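Local structure of SusD superfamily protein (Bacteroides thetaiotaomicron, 3MCX) at residues Val154-Ser159 against Ala173-Gln178. The protein is of uncharacterised function but, as a zinc-binding SusD-family protein of the outer membrane, is likely to take part in glycan capture at the cell surface. Numbering follows the deposited sequence.
Sequences VPIETS and AQCYEQ. With ZN (zinc ion), chain B.
V154, I156 and T158 meet C175 and Q178 where a loop of this helix-rich SusD-family protein lies along helix 172-186, a worked example of an irregular segment fitted to a helix through alternate residues. P155 and E157 turn away toward helix 81-106, while helix 115-140 packs against V154 and C175 through T137. At the buried end, the backbone N-H of V154 points almost straight at the sulfur of C175 (V154 N to C175 SG 3.6 Å, 171°), a long hydrogen bond to a soft acceptor. I156 CG1 packs against C175 SG at 3.9 Å. Replacing C175 by alanine would probably leave the V154 amide without this acceptor and open a gap beside I156. With its CG1 anti to the carbonyl carbon (chi1 -61°), I156 extends CD1 to the helix backbone, 3.7 Å from Q174 O, while its CG2 branch meets the CG of Q178. The Q178 chain, bent at chi2 (65°), turns its amide to T158, and NE2 is held by D182. One turn of helix also presents E177, whose OE1 binds a zinc ion at 1.9 Å. At the exposed end, the T158 methyl CG2 sits over the face of the Q178 amide, 3.5 Å from CD and nearly as close to OE1 and NE2.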
ATOM      1  N   VAL A 154      -5.408  -6.450  15.866  1.00  5.86           N
ATOM      2  CA  VAL A 154      -6.002  -5.238  16.403  1.00  5.86           C
ATOM      3  C   VAL A 154      -7.453  -5.489  16.791  1.00  6.47           C
ATOM      4  O   VAL A 154      -8.009  -6.561  16.494  1.00  6.34           O
ATOM      5  CB  VAL A 154      -5.912  -4.090  15.414  1.00  5.26           C
ATOM      6  CG1 VAL A 154      -4.460  -3.787  15.026  1.00  5.89           C
ATOM      7  CG2 VAL A 154      -6.742  -4.394  14.144  1.00  6.80           C
ATOM      8  N   PRO A 155      -8.105  -4.534  17.461  1.00  5.81           N
ATOM      9  CA  PRO A 155      -9.516  -4.707  17.757  1.00  6.04           C
ATOM     10  C   PRO A 155     -10.406  -4.698  16.510  1.00  6.03           C
ATOM     11  O   PRO A 155     -10.196  -3.946  15.560  1.00  7.08           O
ATOM     12  CB  PRO A 155      -9.839  -3.519  18.682  1.00  6.74           C
ATOM     13  CG  PRO A 155      -8.533  -3.236  19.348  1.00  6.91           C
ATOM     14  CD  PRO A 155      -7.531  -3.434  18.258  1.00  6.14           C
ATOM     15  N   ILE A 156     -11.401  -5.559  16.539  1.00  5.53           N
ATOM     16  CA  ILE A 156     -12.345  -5.691  15.447  1.00  6.55           C
ATOM     17  C   ILE A 156     -13.670  -5.049  15.812  1.00  7.73           C
ATOM     18  O   ILE A 156     -14.360  -5.445  16.773  1.00  8.20           O
ATOM     19  CB  ILE A 156     -12.574  -7.180  15.072  1.00  6.66           C
ATOM     20  CG1 ILE A 156     -11.258  -7.790  14.615  1.00  6.88           C
ATOM     21  CG2 ILE A 156     -13.658  -7.305  13.962  1.00  7.07           C
ATOM     22  CD1 ILE A 156     -11.356  -9.288  14.310  1.00  6.74           C
ATOM     23  N   GLU A 157     -14.043  -4.052  14.994  1.00  8.73           N
ATOM     24  CA  GLU A 157     -15.379  -3.411  15.093  1.00 10.32           C
ATOM     25  C   GLU A 157     -16.220  -3.630  13.836  1.00 10.50           C
ATOM     26  O   GLU A 157     -15.827  -3.232  12.752  1.00  9.82           O
ATOM     27  CB  GLU A 157     -15.230  -1.908  15.323  1.00 12.58           C
ATOM     28  CG  GLU A 157     -14.546  -1.579  16.625  1.00 15.17           C
ATOM     29  CD  GLU A 157     -14.479  -0.069  16.920  1.00 22.68           C
ATOM     30  OE1 GLU A 157     -15.138   0.718  16.189  1.00 23.74           O
ATOM     31  OE2 GLU A 157     -13.793   0.318  17.899  1.00 24.68           O
ATOM     32  N   THR A 158     -17.389  -4.242  13.987  1.00 11.32           N
ATOM     33  CA  THR A 158     -18.290  -4.487  12.847  1.00 12.17           C
ATOM     34  C   THR A 158     -19.713  -3.948  13.078  1.00 12.88           C
ATOM     35  O   THR A 158     -20.652  -4.272  12.339  1.00 14.77           O
ATOM     36  CB  THR A 158     -18.329  -5.979  12.466  1.00 12.90           C
ATOM     37  OG1 THR A 158     -18.825  -6.747  13.563  1.00 15.09           O
ATOM     38  CG2 THR A 158     -16.926  -6.498  12.028  1.00 13.21           C
ATOM     39  N   SER A 159     -19.851  -3.123  14.096  1.00 12.71           N
ATOM     40  CA  SER A 159     -21.119  -2.498  14.436  1.00 14.76           C
ATOM     41  C   SER A 159     -20.769  -1.121  14.971  1.00 15.16           C
ATOM     42  O   SER A 159     -19.619  -0.869  15.327  1.00 13.81           O
ATOM     43  CB  SER A 159     -21.872  -3.324  15.492  1.00 15.65           C
ATOM     44  OG  SER A 159     -21.067  -3.490  16.666  1.00 19.96           O
ATOM     45  N   ALA A 173      -5.061 -13.689  12.701  1.00  5.34           N
ATOM     46  CA  ALA A 173      -5.921 -14.553  11.873  1.00  5.03           C
ATOM     47  C   ALA A 173      -7.401 -14.133  11.963  1.00  5.67           C
ATOM     48  O   ALA A 173      -8.096 -14.144  10.949  1.00  6.30           O
ATOM     49  CB  ALA A 173      -5.759 -16.016  12.267  1.00  5.88           C
ATOM     50  N   GLN A 174      -7.888 -13.777  13.152  1.00  5.29           N
ATOM     51  CA  GLN A 174      -9.253 -13.320  13.302  1.00  5.16           C
ATOM     52  C   GLN A 174      -9.491 -12.053  12.495  1.00  6.14           C
ATOM     53  O   GLN A 174     -10.529 -11.881  11.843  1.00  5.87           O
ATOM     54  CB  GLN A 174      -9.556 -13.090  14.773  1.00  4.78           C
ATOM     55  CG  GLN A 174      -9.761 -14.377  15.566  1.00  4.80           C
ATOM     56  CD  GLN A 174      -9.909 -14.144  17.056  1.00  4.78           C
ATOM     57  OE1 GLN A 174      -9.263 -13.244  17.618  1.00  4.71           O
ATOM     58  NE2 GLN A 174     -10.730 -14.950  17.708  1.00  5.07           N
ATOM     59  N   CYS A 175      -8.485 -11.189  12.482  1.00  6.31           N
ATOM     60  CA  CYS A 175      -8.563  -9.967  11.695  1.00  6.44           C
ATOM     61  C   CYS A 175      -8.623 -10.280  10.210  1.00  7.02           C
ATOM     62  O   CYS A 175      -9.471  -9.752   9.493  1.00  6.45           O
ATOM     63  CB  CYS A 175      -7.394  -9.036  12.035  1.00  6.95           C
ATOM     64  SG  CYS A 175      -7.519  -8.321  13.685  1.00  6.79           S
ATOM     65  N   TYR A 176      -7.720 -11.132   9.728  1.00  7.00           N
ATOM     66  CA  TYR A 176      -7.772 -11.510   8.307  1.00  6.27           C
ATOM     67  C   TYR A 176      -9.108 -12.175   7.915  1.00  6.40           C
ATOM     68  O   TYR A 176      -9.627 -11.943   6.829  1.00  6.20           O
ATOM     69  CB  TYR A 176      -6.588 -12.393   7.902  1.00  6.58           C
ATOM     70  CG  TYR A 176      -5.321 -11.681   7.470  1.00  7.73           C
ATOM     71  CD1 TYR A 176      -4.420 -11.166   8.387  1.00  8.60           C
ATOM     72  CD2 TYR A 176      -5.000 -11.591   6.133  1.00  9.64           C
ATOM     73  CE1 TYR A 176      -3.242 -10.544   7.975  1.00  8.20           C
ATOM     74  CE2 TYR A 176      -3.828 -10.972   5.712  1.00  8.80           C
ATOM     75  CZ  TYR A 176      -2.944 -10.483   6.641  1.00  8.89           C
ATOM     76  OH  TYR A 176      -1.771  -9.893   6.204  1.00  8.64           O
ATOM     77  N   GLU A 177      -9.652 -13.003   8.790  1.00  5.58           N
ATOM     78  CA  GLU A 177     -10.973 -13.622   8.519  1.00  6.37           C
ATOM     79  C   GLU A 177     -12.010 -12.536   8.273  1.00  6.92           C
ATOM     80  O   GLU A 177     -12.808 -12.631   7.353  1.00  6.43           O
ATOM     81  CB  GLU A 177     -11.448 -14.469   9.664  1.00  6.34           C
ATOM     82  CG  GLU A 177     -10.777 -15.781   9.798  1.00  7.93           C
ATOM     83  CD  GLU A 177     -11.312 -16.529  11.010  1.00  8.64           C
ATOM     84  OE1 GLU A 177     -11.867 -15.875  11.949  1.00  8.12           O
ATOM     85  OE2 GLU A 177     -11.206 -17.781  11.002  1.00  9.85           O
ATOM     86  N   GLN A 178     -11.978 -11.488   9.087  1.00  6.21           N
ATOM     87  CA  GLN A 178     -12.974 -10.403   8.927  1.00  6.47           C
ATOM     88  C   GLN A 178     -12.729  -9.597   7.652  1.00  6.56           C
ATOM     89  O   GLN A 178     -13.715  -9.226   6.978  1.00  6.95           O
ATOM     90  CB  GLN A 178     -12.980  -9.496  10.161  1.00  6.83           C
ATOM     91  CG  GLN A 178     -14.087  -8.466  10.173  1.00  7.02           C
ATOM     92  CD  GLN A 178     -15.446  -9.087  10.248  1.00  8.28           C
ATOM     93  OE1 GLN A 178     -15.755  -9.839  11.180  1.00  9.55           O
ATOM     94  NE2 GLN A 178     -16.296  -8.769   9.270  1.00 11.67           N
TER
HETATM   95 ZN    ZN B   1     -12.650 -16.695  13.494  0.80 12.14          ZN
HETATM   96  O   HOH W   1     -12.991 -14.896  14.284  1.00  8.09           O